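Local coordinates for protein lipid II:glycine glycyltransferase (Staphylococcus aureus, PDB 6SNR) that probably adds the first glycine of the pentaglycine interpeptide bridge to the lysine of membrane-bound lipid II, using glycyl-tRNA as donor, at residues A[178-192]-A[227-241]. Residues are numbered along the deposited sequence; the frame is centred on the assembly and turned at random.
Sequences GTTVERSDREGLKTF and ELFLVKLDPKENIAK
Edge strand 180-183 pairs antiparallel with 226-233, its inner neighbour in a seven-stranded mixed sheet of this FemABX-family fold, its T180 end lying beside the start of helix 235-262. Two hydrogen-bonded pairs, T180 with K232 and E182 with L230, carry the ladder; E182 N meets L230 O at 2.8 Å, almost straight at 175°. S184 N reaches L228 O beyond the last pair, and a water joins S184 O, E227 OE1 and L228 N. At the other end G178 O lies in the plane of the N238 side-chain amide, and ND2 donates to one of its lone pairs at 3.2 Å. L228 and L230 meet the turn at S184 to G188 and the helix that follows: L228 CD2 presses on G188 C at 3.3 Å, CD1 lies obliquely against the F192 ring, and L230 CD1 touches S184 OG. On the face of V181 and F229, which helix 332-347 covers, R183 bends at chi3 (92°), bringing NE within 3.5 Å of E227 OE1 in a salt bridge of charges alone, the oxygen lying well out of the guanidinium plane. E182 OE2 and K232 NZ stay 4.3 Å apart; E182 OE1 bonds Y303 OH and K232 NZ the E300 carbonyl. Directed bonding therefore rests mainly with the backbone, while R183-E227 and E182-K232 probably add only undirected attraction.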
loop_
_atom_site.group_PDB
_atom_site.type_symbol
_atom_site.label_atom_id
_atom_site.label_comp_id
_atom_site.label_asym_id
_atom_site.label_seq_id
_atom_site.Cartn_x
_atom_site.Cartn_y
_atom_site.Cartn_z
ATOM N N GLY A 178 6.763 22.699 -0.495
ATOM C CA GLY A 178 6.472 23.113 -1.872
ATOM C C GLY A 178 6.369 22.026 -2.937
ATOM O O GLY A 178 6.597 22.291 -4.086
ATOM N N THR A 179 6.014 20.798 -2.567
ATOM C CA THR A 179 5.649 19.792 -3.601
ATOM C C THR A 179 4.122 19.669 -3.700
ATOM O O THR A 179 3.413 20.092 -2.807
ATOM C CB THR A 179 6.234 18.381 -3.279
ATOM O OG1 THR A 179 5.884 17.974 -1.945
ATOM C CG2 THR A 179 7.759 18.356 -3.448
ATOM N N THR A 180 3.631 19.056 -4.783
ATOM C CA THR A 180 2.226 18.677 -4.911
ATOM C C THR A 180 2.148 17.166 -5.172
ATOM O O THR A 180 3.064 16.566 -5.784
ATOM C CB THR A 180 1.520 19.403 -6.077
ATOM O OG1 THR A 180 2.247 19.188 -7.280
ATOM C CG2 THR A 180 1.477 20.904 -5.823
ATOM N N VAL A 181 1.091 16.567 -4.655
ATOM C CA VAL A 181 0.840 15.124 -4.917
ATOM C C VAL A 181 -0.258 15.053 -5.964
ATOM O O VAL A 181 -1.332 15.623 -5.770
ATOM C CB VAL A 181 0.461 14.409 -3.634
ATOM C CG1 VAL A 181 0.285 12.923 -3.896
ATOM C CG2 VAL A 181 1.549 14.643 -2.568
ATOM N N GLU A 182 0.023 14.331 -7.058
ATOM C CA GLU A 182 -0.942 14.098 -8.143
ATOM C C GLU A 182 -1.423 12.637 -8.130
ATOM O O GLU A 182 -0.613 11.745 -7.947
ATOM C CB GLU A 182 -0.280 14.307 -9.504
ATOM C CG GLU A 182 0.168 15.727 -9.817
ATOM C CD GLU A 182 0.944 15.851 -11.123
ATOM O OE1 GLU A 182 1.222 14.836 -11.805
ATOM O OE2 GLU A 182 1.305 17.003 -11.457
ATOM N N ARG A 183 -2.725 12.438 -8.326
ATOM C CA ARG A 183 -3.254 11.103 -8.689
ATOM C C ARG A 183 -3.105 11.026 -10.177
ATOM O O ARG A 183 -3.745 11.809 -10.920
ATOM C CB ARG A 183 -4.723 10.931 -8.247
ATOM C CG ARG A 183 -5.303 9.519 -8.406
ATOM C CD ARG A 183 -6.828 9.556 -8.429
ATOM N NE ARG A 183 -7.316 9.670 -9.805
ATOM C CZ ARG A 183 -8.546 10.039 -10.163
ATOM N NH1 ARG A 183 -9.462 10.337 -9.240
ATOM N NH2 ARG A 183 -8.856 10.120 -11.460
ATOM N N SER A 184 -2.235 10.129 -10.647
ATOM C CA SER A 184 -1.832 10.058 -12.046
ATOM C C SER A 184 -2.699 9.058 -12.841
ATOM O O SER A 184 -3.798 8.690 -12.381
ATOM C CB SER A 184 -0.342 9.739 -12.156
ATOM O OG SER A 184 0.195 9.909 -13.469
ATOM N N ASP A 185 -2.187 8.683 -14.010
ATOM C CA ASP A 185 -2.838 7.766 -14.942
ATOM C C ASP A 185 -1.855 6.744 -15.514
ATOM O O ASP A 185 -0.668 6.644 -15.146
ATOM C CB ASP A 185 -3.495 8.558 -16.090
ATOM C CG ASP A 185 -2.493 9.392 -16.884
ATOM O OD1 ASP A 185 -1.290 9.123 -16.819
ATOM O OD2 ASP A 185 -2.927 10.343 -17.557
ATOM N N ARG A 186 -2.332 5.928 -16.438
ATOM C CA ARG A 186 -1.454 4.923 -17.005
ATOM C C ARG A 186 -0.163 5.481 -17.608
ATOM O O ARG A 186 0.906 4.876 -17.466
ATOM C CB ARG A 186 -2.211 4.105 -18.061
ATOM C CG ARG A 186 -1.459 2.884 -18.516
ATOM C CD ARG A 186 -2.249 2.168 -19.624
ATOM N NE ARG A 186 -1.770 0.816 -19.850
ATOM C CZ ARG A 186 -0.929 0.414 -20.808
ATOM N NH1 ARG A 186 -0.594 -0.866 -20.883
ATOM N NH2 ARG A 186 -0.380 1.274 -21.663
ATOM N N GLU A 187 -0.262 6.620 -18.294
ATOM C CA GLU A 187 0.922 7.258 -18.880
ATOM C C GLU A 187 1.953 7.624 -17.795
ATOM O O GLU A 187 3.150 7.599 -18.053
ATOM C CB GLU A 187 0.541 8.488 -19.709
ATOM C CG GLU A 187 1.653 8.956 -20.638
ATOM C CD GLU A 187 1.909 7.972 -21.778
ATOM O OE1 GLU A 187 0.966 7.716 -22.563
ATOM O OE2 GLU A 187 3.048 7.459 -21.886
ATOM N N GLY A 188 1.469 7.889 -16.583
ATOM C CA GLY A 188 2.342 8.136 -15.413
ATOM C C GLY A 188 3.270 6.993 -15.043
ATOM O O GLY A 188 4.299 7.164 -14.324
ATOM N N LEU A 189 2.958 5.775 -15.508
ATOM C CA LEU A 189 3.782 4.634 -15.148
ATOM C C LEU A 189 5.196 4.695 -15.730
ATOM O O LEU A 189 6.075 4.002 -15.249
ATOM C CB LEU A 189 3.116 3.280 -15.526
ATOM C CG LEU A 189 1.850 2.985 -14.703
ATOM C CD1 LEU A 189 1.008 1.875 -15.353
ATOM C CD2 LEU A 189 2.124 2.667 -13.234
ATOM N N LYS A 190 5.408 5.501 -16.783
ATOM C CA LYS A 190 6.743 5.628 -17.366
ATOM C C LYS A 190 7.650 6.400 -16.429
ATOM O O LYS A 190 8.743 5.938 -16.146
ATOM C CB LYS A 190 6.727 6.278 -18.747
ATOM C CG LYS A 190 6.301 5.336 -19.869
ATOM C CD LYS A 190 6.341 6.006 -21.240
ATOM C CE LYS A 190 7.720 6.577 -21.560
ATOM N NZ LYS A 190 7.884 6.953 -22.999
ATOM N N THR A 191 7.120 7.476 -15.855
ATOM C CA THR A 191 7.779 8.196 -14.753
ATOM C C THR A 191 8.012 7.266 -13.556
ATOM O O THR A 191 9.114 7.179 -12.989
ATOM C CB THR A 191 6.953 9.448 -14.364
ATOM O OG1 THR A 191 6.900 10.359 -15.488
ATOM C CG2 THR A 191 7.594 10.173 -13.145
ATOM N N PHE A 192 6.981 6.529 -13.157
ATOM C CA PHE A 192 7.156 5.606 -12.040
ATOM C C PHE A 192 8.257 4.569 -12.230
ATOM O O PHE A 192 9.046 4.268 -11.342
ATOM C CB PHE A 192 5.819 4.892 -11.787
ATOM C CG PHE A 192 5.849 4.014 -10.584
ATOM C CD1 PHE A 192 5.934 4.571 -9.324
ATOM C CD2 PHE A 192 5.825 2.631 -10.713
ATOM C CE1 PHE A 192 5.957 3.787 -8.205
ATOM C CE2 PHE A 192 5.886 1.832 -9.583
ATOM C CZ PHE A 192 5.941 2.396 -8.329
ATOM N N GLU A 227 -4.431 2.773 -7.998
ATOM C CA GLU A 227 -4.131 4.149 -8.394
ATOM C C GLU A 227 -2.641 4.423 -8.282
ATOM O O GLU A 227 -1.965 3.907 -7.401
ATOM C CB GLU A 227 -4.889 5.136 -7.516
ATOM C CG GLU A 227 -6.393 4.882 -7.499
ATOM C CD GLU A 227 -7.119 5.426 -8.727
ATOM O OE1 GLU A 227 -6.550 6.226 -9.498
ATOM O OE2 GLU A 227 -8.284 5.039 -8.892
ATOM N N LEU A 228 -2.144 5.276 -9.186
ATOM C CA LEU A 228 -0.784 5.713 -9.184
ATOM C C LEU A 228 -0.717 7.152 -8.685
ATOM O O LEU A 228 -1.507 7.988 -9.131
ATOM C CB LEU A 228 -0.216 5.663 -10.589
ATOM C CG LEU A 228 1.190 6.243 -10.799
ATOM C CD1 LEU A 228 2.236 5.416 -10.083
ATOM C CD2 LEU A 228 1.508 6.395 -12.293
ATOM N N PHE A 229 0.200 7.418 -7.760
ATOM C CA PHE A 229 0.392 8.799 -7.245
ATOM C C PHE A 229 1.801 9.187 -7.618
ATOM O O PHE A 229 2.700 8.351 -7.542
ATOM C CB PHE A 229 0.175 8.875 -5.722
ATOM C CG PHE A 229 -1.233 8.679 -5.317
ATOM C CD1 PHE A 229 -1.759 7.402 -5.248
ATOM C CD2 PHE A 229 -2.061 9.750 -5.065
ATOM C CE1 PHE A 229 -3.078 7.210 -4.956
ATOM C CE2 PHE A 229 -3.388 9.553 -4.722
ATOM C CZ PHE A 229 -3.892 8.254 -4.677
ATOM N N LEU A 230 2.000 10.472 -7.975
ATOM C CA LEU A 230 3.326 11.001 -8.304
ATOM C C LEU A 230 3.504 12.329 -7.545
ATOM O O LEU A 230 2.535 13.121 -7.425
ATOM C CB LEU A 230 3.399 11.253 -9.793
ATOM C CG LEU A 230 3.344 10.074 -10.731
ATOM C CD1 LEU A 230 3.380 10.534 -12.179
ATOM C CD2 LEU A 230 4.494 9.142 -10.440
ATOM N N VAL A 231 4.713 12.593 -7.076
ATOM C CA VAL A 231 4.987 13.875 -6.356
ATOM C C VAL A 231 5.875 14.739 -7.260
ATOM O O VAL A 231 6.920 14.282 -7.702
ATOM C CB VAL A 231 5.688 13.642 -5.028
ATOM C CG1 VAL A 231 5.991 14.968 -4.321
ATOM C CG2 VAL A 231 4.831 12.747 -4.124
ATOM N N LYS A 232 5.420 15.969 -7.497
ATOM C CA LYS A 232 6.050 16.906 -8.417
ATOM C C LYS A 232 6.563 18.146 -7.650
ATOM O O LYS A 232 5.907 18.653 -6.743
ATOM C CB LYS A 232 5.029 17.372 -9.438
ATOM C CG LYS A 232 5.631 18.188 -10.574
ATOM C CD LYS A 232 4.617 18.414 -11.674
ATOM C CE LYS A 232 5.196 18.067 -13.022
ATOM N NZ LYS A 232 4.330 18.655 -14.081
ATOM N N LEU A 233 7.724 18.632 -8.065
ATOM C CA LEU A 233 8.219 19.936 -7.639
ATOM C C LEU A 233 8.084 20.796 -8.887
ATOM O O LEU A 233 8.720 20.489 -9.895
ATOM C CB LEU A 233 9.674 19.836 -7.223
ATOM C CG LEU A 233 10.389 21.198 -7.013
ATOM C CD1 LEU A 233 9.611 22.047 -6.002
ATOM C CD2 LEU A 233 11.813 20.967 -6.538
ATOM N N ASP A 234 7.218 21.800 -8.841
ATOM C CA ASP A 234 6.948 22.628 -10.015
ATOM C C ASP A 234 7.442 24.051 -9.754
ATOM O O ASP A 234 6.844 24.767 -8.950
ATOM C CB ASP A 234 5.472 22.714 -10.348
ATOM C CG ASP A 234 5.244 23.331 -11.711
ATOM O OD1 ASP A 234 5.602 22.683 -12.722
ATOM O OD2 ASP A 234 4.769 24.480 -11.786
ATOM N N PRO A 235 8.499 24.453 -10.454
ATOM C CA PRO A 235 9.056 25.807 -10.219
ATOM C C PRO A 235 8.092 26.948 -10.457
ATOM O O PRO A 235 8.090 27.895 -9.680
ATOM C CB PRO A 235 10.187 25.896 -11.232
ATOM C CG PRO A 235 10.607 24.503 -11.470
ATOM C CD PRO A 235 9.373 23.647 -11.316
ATOM N N LYS A 236 7.284 26.904 -11.519
ATOM C CA LYS A 236 6.332 28.000 -11.775
ATOM C C LYS A 236 5.338 28.194 -10.652
ATOM O O LYS A 236 5.046 29.328 -10.249
ATOM C CB LYS A 236 5.532 27.759 -13.051
ATOM C CG LYS A 236 6.253 28.120 -14.317
ATOM C CD LYS A 236 5.302 28.101 -15.504
ATOM C CE LYS A 236 6.044 28.205 -16.829
ATOM N NZ LYS A 236 7.084 27.144 -17.008
ATOM N N GLU A 237 4.780 27.090 -10.152
ATOM C CA GLU A 237 3.821 27.192 -9.082
ATOM C C GLU A 237 4.474 27.830 -7.856
ATOM O O GLU A 237 3.876 28.680 -7.198
ATOM C CB GLU A 237 3.263 25.817 -8.693
ATOM C CG GLU A 237 2.325 25.167 -9.711
ATOM C CD GLU A 237 1.583 23.973 -9.110
ATOM O OE1 GLU A 237 2.109 23.343 -8.169
ATOM O OE2 GLU A 237 0.464 23.673 -9.555
ATOM N N ASN A 238 5.696 27.414 -7.567
ATOM C CA ASN A 238 6.382 27.867 -6.353
ATOM C C ASN A 238 6.786 29.321 -6.454
ATOM O O ASN A 238 6.692 30.040 -5.456
ATOM C CB ASN A 238 7.572 27.011 -6.029
ATOM C CG ASN A 238 7.177 25.613 -5.595
ATOM O OD1 ASN A 238 6.059 25.154 -5.866
ATOM N ND2 ASN A 238 8.068 24.956 -4.899
ATOM N N ILE A 239 7.186 29.728 -7.652
ATOM C CA ILE A 239 7.460 31.155 -7.960
ATOM C C ILE A 239 6.202 32.011 -7.711
ATOM O O ILE A 239 6.261 33.065 -7.079
ATOM C CB ILE A 239 8.032 31.336 -9.399
ATOM C CG1 ILE A 239 9.447 30.715 -9.469
ATOM C CG2 ILE A 239 8.009 32.826 -9.809
ATOM C CD1 ILE A 239 10.072 30.532 -10.841
ATOM N N ALA A 240 5.037 31.545 -8.156
ATOM C CA ALA A 240 3.793 32.242 -7.835
ATOM C C ALA A 240 3.548 32.369 -6.345
ATOM O O ALA A 240 3.097 33.416 -5.882
ATOM C CB ALA A 240 2.612 31.547 -8.516
ATOM N N LYS A 241 3.820 31.300 -5.587
ATOM C CA LYS A 241 3.710 31.326 -4.147
ATOM C C LYS A 241 4.683 32.395 -3.575
ATOM O O LYS A 241 4.313 33.099 -2.662
ATOM C CB LYS A 241 4.024 29.939 -3.567
ATOM C CG LYS A 241 4.018 29.789 -2.050
ATOM C CD LYS A 241 4.224 28.332 -1.592
ATOM C CE LYS A 241 5.551 27.729 -2.084
ATOM N NZ LYS A 241 6.191 26.743 -1.158
HETATM O O HOH W 1 -4.127 6.289 -11.081
#